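Local coordinates for protein fructuronate-tagaturonate epimerase UxaE from Cohnella laeviribosi in complex with 1 glycerol (Cohnella laeviribosi, PDB 6IL9) that probably catalyses the interconversion of fructuronate and tagaturonate by epimerisation, as a zinc-containing TIM-barrel isomerase, at residues M390-L395 and R415-V420; A375-A380 and Y428-D433; E396-A401 and V407-N412. One frame throughout, in Å; residues are numbered along the deposited sequence.

Interaction 1. Residues M390-L395 and R415-V420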
# COMPACT_ATOMS: atom_id res chain seq x y z
N MET A 390 -13.07 -5.57 20.95
CA MET A 390 -12.46 -5.88 19.66
C MET A 390 -11.38 -6.95 19.80
O MET A 390 -11.28 -7.86 18.97
CB MET A 390 -11.89 -4.60 19.02
CG MET A 390 -12.95 -3.55 18.65
SD MET A 390 -12.32 -2.01 17.86
CE MET A 390 -11.73 -2.65 16.29
N HIS A 391 -10.54 -6.84 20.83
CA HIS A 391 -9.46 -7.79 21.04
C HIS A 391 -10.02 -9.19 21.30
O HIS A 391 -9.57 -10.18 20.70
CB HIS A 391 -8.59 -7.29 22.20
CG HIS A 391 -7.46 -8.19 22.60
ND1 HIS A 391 -6.14 -7.76 22.63
CD2 HIS A 391 -7.44 -9.47 23.07
CE1 HIS A 391 -5.37 -8.74 23.07
NE2 HIS A 391 -6.13 -9.79 23.34
N GLN A 392 -11.05 -9.28 22.14
CA GLN A 392 -11.65 -10.58 22.44
C GLN A 392 -12.29 -11.20 21.20
O GLN A 392 -12.17 -12.41 20.97
CB GLN A 392 -12.67 -10.44 23.57
CG GLN A 392 -13.11 -11.77 24.17
CD GLN A 392 -11.94 -12.59 24.70
OE1 GLN A 392 -11.12 -12.10 25.49
NE2 GLN A 392 -11.86 -13.85 24.27
N TYR A 393 -12.95 -10.37 20.39
CA TYR A 393 -13.55 -10.85 19.15
C TYR A 393 -12.48 -11.36 18.19
O TYR A 393 -12.64 -12.42 17.57
CB TYR A 393 -14.36 -9.73 18.50
CG TYR A 393 -15.28 -10.14 17.37
CD1 TYR A 393 -14.85 -10.13 16.05
CD2 TYR A 393 -16.61 -10.46 17.62
CE1 TYR A 393 -15.69 -10.48 15.02
CE2 TYR A 393 -17.46 -10.80 16.59
CZ TYR A 393 -17.00 -10.81 15.29
OH TYR A 393 -17.86 -11.15 14.27
N ALA A 394 -11.37 -10.62 18.07
CA ALA A 394 -10.26 -11.08 17.25
C ALA A 394 -9.75 -12.44 17.71
O ALA A 394 -9.48 -13.31 16.88
CB ALA A 394 -9.14 -10.04 17.28
N LEU A 395 -9.60 -12.63 19.02
CA LEU A 395 -9.19 -13.93 19.55
C LEU A 395 -10.17 -15.01 19.13
O LEU A 395 -9.76 -16.11 18.73
CB LEU A 395 -9.11 -13.88 21.07
CG LEU A 395 -7.88 -13.25 21.72
CD1 LEU A 395 -8.12 -13.08 23.23
CD2 LEU A 395 -6.64 -14.10 21.47
N ARG A 415 -1.15 -11.89 26.82
CA ARG A 415 -1.76 -11.89 28.15
C ARG A 415 -3.28 -11.89 28.04
O ARG A 415 -3.84 -11.18 27.18
CB ARG A 415 -1.31 -10.67 28.97
CG ARG A 415 0.11 -10.72 29.51
CD ARG A 415 0.56 -9.33 29.98
NE ARG A 415 0.64 -8.40 28.85
CZ ARG A 415 0.71 -7.08 28.94
NH1 ARG A 415 0.73 -6.46 30.12
NH2 ARG A 415 0.76 -6.36 27.82
N PRO A 416 -3.99 -12.66 28.87
CA PRO A 416 -5.45 -12.58 28.87
C PRO A 416 -5.91 -11.18 29.24
O PRO A 416 -5.29 -10.52 30.08
CB PRO A 416 -5.86 -13.61 29.93
CG PRO A 416 -4.67 -14.54 30.04
CD PRO A 416 -3.47 -13.69 29.79
N LEU A 417 -6.99 -10.74 28.60
CA LEU A 417 -7.51 -9.39 28.83
C LEU A 417 -7.82 -9.17 30.31
O LEU A 417 -7.59 -8.08 30.85
CB LEU A 417 -8.75 -9.16 27.97
CG LEU A 417 -8.56 -8.79 26.50
CD1 LEU A 417 -9.90 -8.77 25.76
CD2 LEU A 417 -7.85 -7.44 26.37
N ALA A 418 -8.31 -10.21 30.99
CA ALA A 418 -8.61 -10.10 32.41
C ALA A 418 -7.38 -9.87 33.28
O ALA A 418 -7.53 -9.52 34.45
CB ALA A 418 -9.35 -11.37 32.87
N ASP A 419 -6.18 -10.04 32.73
CA ASP A 419 -4.93 -9.84 33.46
C ASP A 419 -4.28 -8.50 33.19
O ASP A 419 -3.20 -8.24 33.73
CB ASP A 419 -3.94 -10.96 33.13
CG ASP A 419 -4.36 -12.31 33.69
OD1 ASP A 419 -5.19 -12.35 34.63
OD2 ASP A 419 -3.87 -13.34 33.17
N VAL A 420 -4.88 -7.64 32.37
CA VAL A 420 -4.28 -6.37 32.00
C VAL A 420 -5.26 -5.25 32.33
O VAL A 420 -6.46 -5.39 32.11
CB VAL A 420 -3.88 -6.35 30.51
CG1 VAL A 420 -2.94 -7.50 30.21
CG2 VAL A 420 -5.09 -6.47 29.63
O HOH W 1 -5.62 -11.86 25.38
O HOH W 2 -8.58 -12.67 26.83
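Leu417, in a short 3-10 turn, packs against His391 and Gln392 of helix 384-402, one of the helices that follow the last barrel strand of this TIM-barrel protein. The apolar part is a CH-pi contact. Leu417 CD2 stands over the centre of one imidazole face, 3.9 Å from the ring centroid and 13° off the normal. The other branch reaches further along the helix: Leu417 CD1 is 3.7 Å from His391 CD2 and 3.6 Å from Gln392 OE1, so a single leucine fork spans two neighbouring residues. His391 CG lies anti to the backbone N (chi1 177°), which carries the ring out toward the turn; Gln392 bends at chi2 (56°) and brings OE1 to the same methyl, the two side chains crossing at a slant. Between the two segments the polar links run through water. One water bridges His391 NE2 to Arg415 O, to which it donates, while Tyr387 OH is bonded to His391 ND1; both ring nitrogens are thereby engaged, which should limit the ring's rotation. Arg415 O also meets Tyr428 OH, and Arg388 holds the carbonyl of Leu417. With an alanine in place of His391, Leu417 CD2 would probably lose its aromatic platform and the bridging water its anchor on the helix. A second water donates to Gln392 OE1 at 2.9 Å and accepts from Leu417 N at 3.1 Å.

Interaction 2. Residues A375-A380 and Y428-D433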
# COMPACT_ATOMS: atom_id res chain seq x y z
N ALA A 375 -4.51 3.12 14.51
CA ALA A 375 -5.87 3.48 14.91
C ALA A 375 -6.34 2.62 16.07
O ALA A 375 -6.97 3.12 17.02
CB ALA A 375 -6.82 3.35 13.71
N VAL A 376 -6.04 1.32 16.02
CA VAL A 376 -6.36 0.43 17.13
C VAL A 376 -5.66 0.89 18.40
O VAL A 376 -6.25 0.88 19.49
CB VAL A 376 -5.98 -1.03 16.78
CG1 VAL A 376 -6.12 -1.92 18.03
CG2 VAL A 376 -6.86 -1.56 15.66
N ARG A 377 -4.40 1.32 18.28
CA ARG A 377 -3.68 1.83 19.45
C ARG A 377 -4.39 3.04 20.06
O ARG A 377 -4.47 3.16 21.28
CB ARG A 377 -2.25 2.19 19.05
CG ARG A 377 -1.34 2.42 20.23
CD ARG A 377 -0.13 3.26 19.83
NE ARG A 377 0.70 2.67 18.78
CZ ARG A 377 1.62 1.73 18.98
NH1 ARG A 377 1.81 1.22 20.19
NH2 ARG A 377 2.35 1.28 17.97
N ILE A 378 -4.93 3.93 19.22
CA ILE A 378 -5.70 5.05 19.76
C ILE A 378 -6.91 4.55 20.54
O ILE A 378 -7.26 5.10 21.59
CB ILE A 378 -6.12 6.00 18.63
CG1 ILE A 378 -4.91 6.71 18.03
CG2 ILE A 378 -7.17 7.02 19.14
CD1 ILE A 378 -4.13 7.55 19.00
N VAL A 379 -7.59 3.51 20.02
CA VAL A 379 -8.74 2.96 20.73
C VAL A 379 -8.30 2.36 22.06
O VAL A 379 -8.95 2.57 23.10
CB VAL A 379 -9.46 1.91 19.85
CG1 VAL A 379 -10.57 1.21 20.65
CG2 VAL A 379 -10.05 2.57 18.61
N ALA A 380 -7.19 1.62 22.07
CA ALA A 380 -6.70 1.09 23.34
C ALA A 380 -6.43 2.20 24.35
O ALA A 380 -6.69 2.03 25.55
CB ALA A 380 -5.43 0.26 23.12
N TYR A 428 -0.30 -3.84 24.33
CA TYR A 428 -0.50 -4.90 23.35
C TYR A 428 0.02 -4.50 21.97
O TYR A 428 0.55 -5.34 21.23
CB TYR A 428 -1.98 -5.24 23.22
CG TYR A 428 -2.57 -6.10 24.31
CD1 TYR A 428 -2.05 -7.36 24.60
CD2 TYR A 428 -3.70 -5.66 25.01
CE1 TYR A 428 -2.63 -8.16 25.59
CE2 TYR A 428 -4.27 -6.45 26.00
CZ TYR A 428 -3.74 -7.69 26.28
OH TYR A 428 -4.35 -8.45 27.25
N MET A 429 -0.16 -3.24 21.59
CA MET A 429 0.21 -2.81 20.24
C MET A 429 1.71 -2.60 20.11
O MET A 429 2.18 -2.16 19.04
CB MET A 429 -0.57 -1.56 19.84
CG MET A 429 -2.06 -1.86 19.52
SD MET A 429 -2.42 -3.11 18.24
CE MET A 429 -2.56 -4.60 19.26
N ASN A 430 2.48 -2.93 21.14
CA ASN A 430 3.93 -3.01 21.06
C ASN A 430 4.45 -4.44 21.01
O ASN A 430 5.66 -4.64 20.95
CB ASN A 430 4.58 -2.31 22.25
CG ASN A 430 4.32 -0.82 22.26
OD1 ASN A 430 4.23 -0.20 21.21
ND2 ASN A 430 4.18 -0.25 23.45
N GLU A 431 3.57 -5.44 21.01
CA GLU A 431 3.98 -6.84 21.10
C GLU A 431 3.76 -7.56 19.78
O GLU A 431 2.76 -7.33 19.10
CB GLU A 431 3.20 -7.56 22.20
CG GLU A 431 3.39 -6.93 23.56
CD GLU A 431 2.35 -7.39 24.55
OE1 GLU A 431 1.42 -8.14 24.16
OE2 GLU A 431 2.46 -7.00 25.74
N ASN A 432 4.68 -8.48 19.44
CA ASN A 432 4.58 -9.18 18.16
C ASN A 432 3.23 -9.86 17.99
O ASN A 432 2.55 -9.69 16.97
CB ASN A 432 5.68 -10.24 18.04
CG ASN A 432 7.04 -9.65 17.80
OD1 ASN A 432 7.17 -8.48 17.40
ND2 ASN A 432 8.07 -10.45 18.02
N ASP A 433 2.84 -10.67 18.97
CA ASP A 433 1.72 -11.57 18.72
C ASP A 433 0.40 -10.82 18.75
O ASP A 433 -0.43 -11.01 17.85
CB ASP A 433 1.75 -12.73 19.72
CG ASP A 433 3.01 -13.57 19.54
OD1 ASP A 433 3.13 -14.27 18.52
OD2 ASP A 433 3.90 -13.49 20.40
O HOH W 3 4.84 -0.35 18.14
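Helix 369-382 comes nearest to the turn 428-431 at Arg377 and Met429, whose CA atoms are 6.1 Å apart, and Glu431 N closes that turn by bonding back to Tyr428 O. The side chains form two layers. In the buried one, Met429 folds back through bends at chi2 and chi3, bringing SD to 3.9 Å from Val376 CG1, with the two side chains crossing at about a right angle. Leu438 and Tyr387 adjoin this pair from the following helix and from helix 384-402. In the outer layer Arg377 starts with CG anti to its N (chi1 -167°) and turns at chi3, which lays its guanidinium over the start of Met429: Met429 CB sits above one face, offset toward the rim, 3.7 Å from Arg377 NH1. The edge of the same group serves Asn430. Arg377 NH1 donates to Asn430 OD1 at 3.0 Å with an N-H...O angle of 152°, approaching from above the amide's carbonyl plane. A water closes a triangle, accepting from Arg377 NH2 at 3.0 Å and donating to the same OD1. On the helix side Glu374 takes Arg377 NE in a salt bridge, fixing the guanidinium at a second point. The whole is a helix-to-turn junction in the TIM-barrel protein: the helix after the eighth barrel strand packs on the turn leading to Glu431, the N-cap residue of helix 432-440.

Interaction 3. Residues E396-A401 and V407-N412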
# COMPACT_ATOMS: atom_id res chain seq x y z
N GLU A 396 -11.46 -14.72 19.20
CA GLU A 396 -12.47 -15.72 18.93
C GLU A 396 -12.54 -16.10 17.46
O GLU A 396 -12.99 -17.21 17.13
CB GLU A 396 -13.84 -15.22 19.40
CG GLU A 396 -13.97 -15.23 20.92
CD GLU A 396 -15.20 -14.47 21.41
OE1 GLU A 396 -15.99 -13.99 20.56
OE2 GLU A 396 -15.35 -14.36 22.64
N HIS A 397 -12.10 -15.22 16.55
CA HIS A 397 -12.24 -15.44 15.12
C HIS A 397 -10.90 -15.47 14.39
O HIS A 397 -10.87 -15.43 13.16
CB HIS A 397 -13.14 -14.37 14.51
CG HIS A 397 -14.54 -14.41 15.05
ND1 HIS A 397 -15.49 -15.30 14.59
CD2 HIS A 397 -15.15 -13.67 16.01
CE1 HIS A 397 -16.62 -15.11 15.24
NE2 HIS A 397 -16.44 -14.13 16.11
N PHE A 398 -9.79 -15.58 15.13
CA PHE A 398 -8.46 -15.46 14.53
C PHE A 398 -8.25 -16.48 13.41
O PHE A 398 -7.67 -16.16 12.36
CB PHE A 398 -7.43 -15.63 15.63
CG PHE A 398 -6.02 -15.47 15.19
CD1 PHE A 398 -5.56 -14.27 14.69
CD2 PHE A 398 -5.12 -16.52 15.31
CE1 PHE A 398 -4.24 -14.11 14.31
CE2 PHE A 398 -3.80 -16.37 14.92
CZ PHE A 398 -3.37 -15.17 14.42
N GLU A 399 -8.72 -17.72 13.61
CA GLU A 399 -8.49 -18.77 12.62
C GLU A 399 -9.05 -18.40 11.25
O GLU A 399 -8.46 -18.75 10.23
CB GLU A 399 -9.10 -20.08 13.12
CG GLU A 399 -8.28 -21.32 12.81
CD GLU A 399 -9.12 -22.60 12.80
OE1 GLU A 399 -10.16 -22.63 13.49
OE2 GLU A 399 -8.74 -23.57 12.11
N GLU A 400 -10.18 -17.68 11.21
CA GLU A 400 -10.74 -17.26 9.93
C GLU A 400 -9.80 -16.32 9.19
O GLU A 400 -9.74 -16.36 7.95
CB GLU A 400 -12.10 -16.59 10.15
CG GLU A 400 -13.07 -17.41 10.99
CD GLU A 400 -14.12 -16.57 11.69
OE1 GLU A 400 -14.45 -15.48 11.18
OE2 GLU A 400 -14.61 -16.99 12.76
N ALA A 401 -9.06 -15.49 9.92
CA ALA A 401 -8.21 -14.51 9.28
C ALA A 401 -6.85 -15.10 8.87
O ALA A 401 -6.25 -14.64 7.89
CB ALA A 401 -8.05 -13.32 10.23
N VAL A 407 0.82 -16.08 8.97
CA VAL A 407 1.51 -15.62 10.16
C VAL A 407 1.84 -16.82 11.04
O VAL A 407 1.22 -17.88 10.95
CB VAL A 407 0.66 -14.60 10.96
CG1 VAL A 407 0.46 -13.31 10.14
CG2 VAL A 407 -0.71 -15.21 11.34
N THR A 408 2.85 -16.66 11.90
CA THR A 408 3.20 -17.70 12.86
C THR A 408 2.89 -17.27 14.29
O THR A 408 3.58 -17.66 15.23
CB THR A 408 4.67 -18.11 12.72
OG1 THR A 408 5.51 -16.94 12.78
CG2 THR A 408 4.90 -18.83 11.39
N THR A 409 1.84 -16.46 14.44
CA THR A 409 1.42 -15.92 15.72
C THR A 409 1.29 -16.99 16.79
O THR A 409 0.67 -18.03 16.58
CB THR A 409 0.08 -15.24 15.54
OG1 THR A 409 0.12 -14.42 14.35
CG2 THR A 409 -0.30 -14.40 16.74
N ASN A 410 1.85 -16.70 17.96
CA ASN A 410 1.69 -17.56 19.13
C ASN A 410 0.70 -16.88 20.07
O ASN A 410 1.09 -16.01 20.86
CB ASN A 410 3.03 -17.82 19.81
CG ASN A 410 2.88 -18.76 20.98
OD1 ASN A 410 1.81 -19.31 21.18
ND2 ASN A 410 3.95 -18.93 21.75
N LEU A 411 -0.56 -17.31 20.01
CA LEU A 411 -1.57 -16.76 20.93
C LEU A 411 -1.19 -16.97 22.39
O LEU A 411 -1.61 -16.18 23.25
CB LEU A 411 -2.93 -17.40 20.64
CG LEU A 411 -3.53 -17.20 19.25
CD1 LEU A 411 -4.83 -17.97 19.17
CD2 LEU A 411 -3.76 -15.73 18.95
N ASN A 412 -0.41 -18.01 22.70
CA ASN A 412 -0.01 -18.26 24.08
C ASN A 412 0.86 -17.15 24.65
O ASN A 412 1.02 -17.06 25.87
CB ASN A 412 0.73 -19.61 24.15
CG ASN A 412 0.77 -20.17 25.56
OD1 ASN A 412 1.84 -20.51 26.08
ND2 ASN A 412 -0.39 -20.23 26.20
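His397 ND1 donates to Glu400 OE2 at 2.6 Å with an N-H...O angle of 162°, the oxygen lying in the imidazole plane and met on the syn side of its carboxylate. This bond lies on the kinked C-terminal part of helix 384-402, which here meets the loop that doubles back along it, among the helices beyond the last strand of the TIM barrel. Phe398 is the centre of the contact: CG anti to the backbone N (chi1 -177°) points the ring at the loop, where three residues receive it. Leu411 CD2 lies over one face, offset toward the rim, in a CH-pi contact 4.3 Å from the centroid and 23° off the normal. Leu437 adds to the packing from helix 432-440. The loop has a bond of its own: Asn410 OD1 accepts from Asn412 N in an Asx turn beside Leu411, while Asp433 holds Asn410 N. Thr409 OG1, hydrogen-bonded to Gln436 of helix 432-440, sits at the ring edge, near its plane. At the far end of the ring, Phe398 CZ meets Val407 CG2 obliquely at 4.1 Å and Thr409 CB at 3.6 Å.

In the fold
All three contacts lie in the helical region after the eighth barrel strand, partly buried and away from the barrel centre. Interaction 2 is nearest the centre of the chain (about 20 Å between centres), interaction 3 follows at about 23 Å and interaction 1 is outermost at about 28 Å. Interactions 1 and 3 share helix 384-402 and one design, an aromatic ring with a leucine methyl over its face; water bridges only interaction 1 of these two. Interaction 2 alone has a direct hydrogen bond across, on the solvent side of a buried Val-Met pair. It encloses the others along the chain, tied to interaction 1 by the Arg415-Glu431 salt bridge and to interaction 3 by a probable hydrogen bond from Asn410 N to Asp433 OD1.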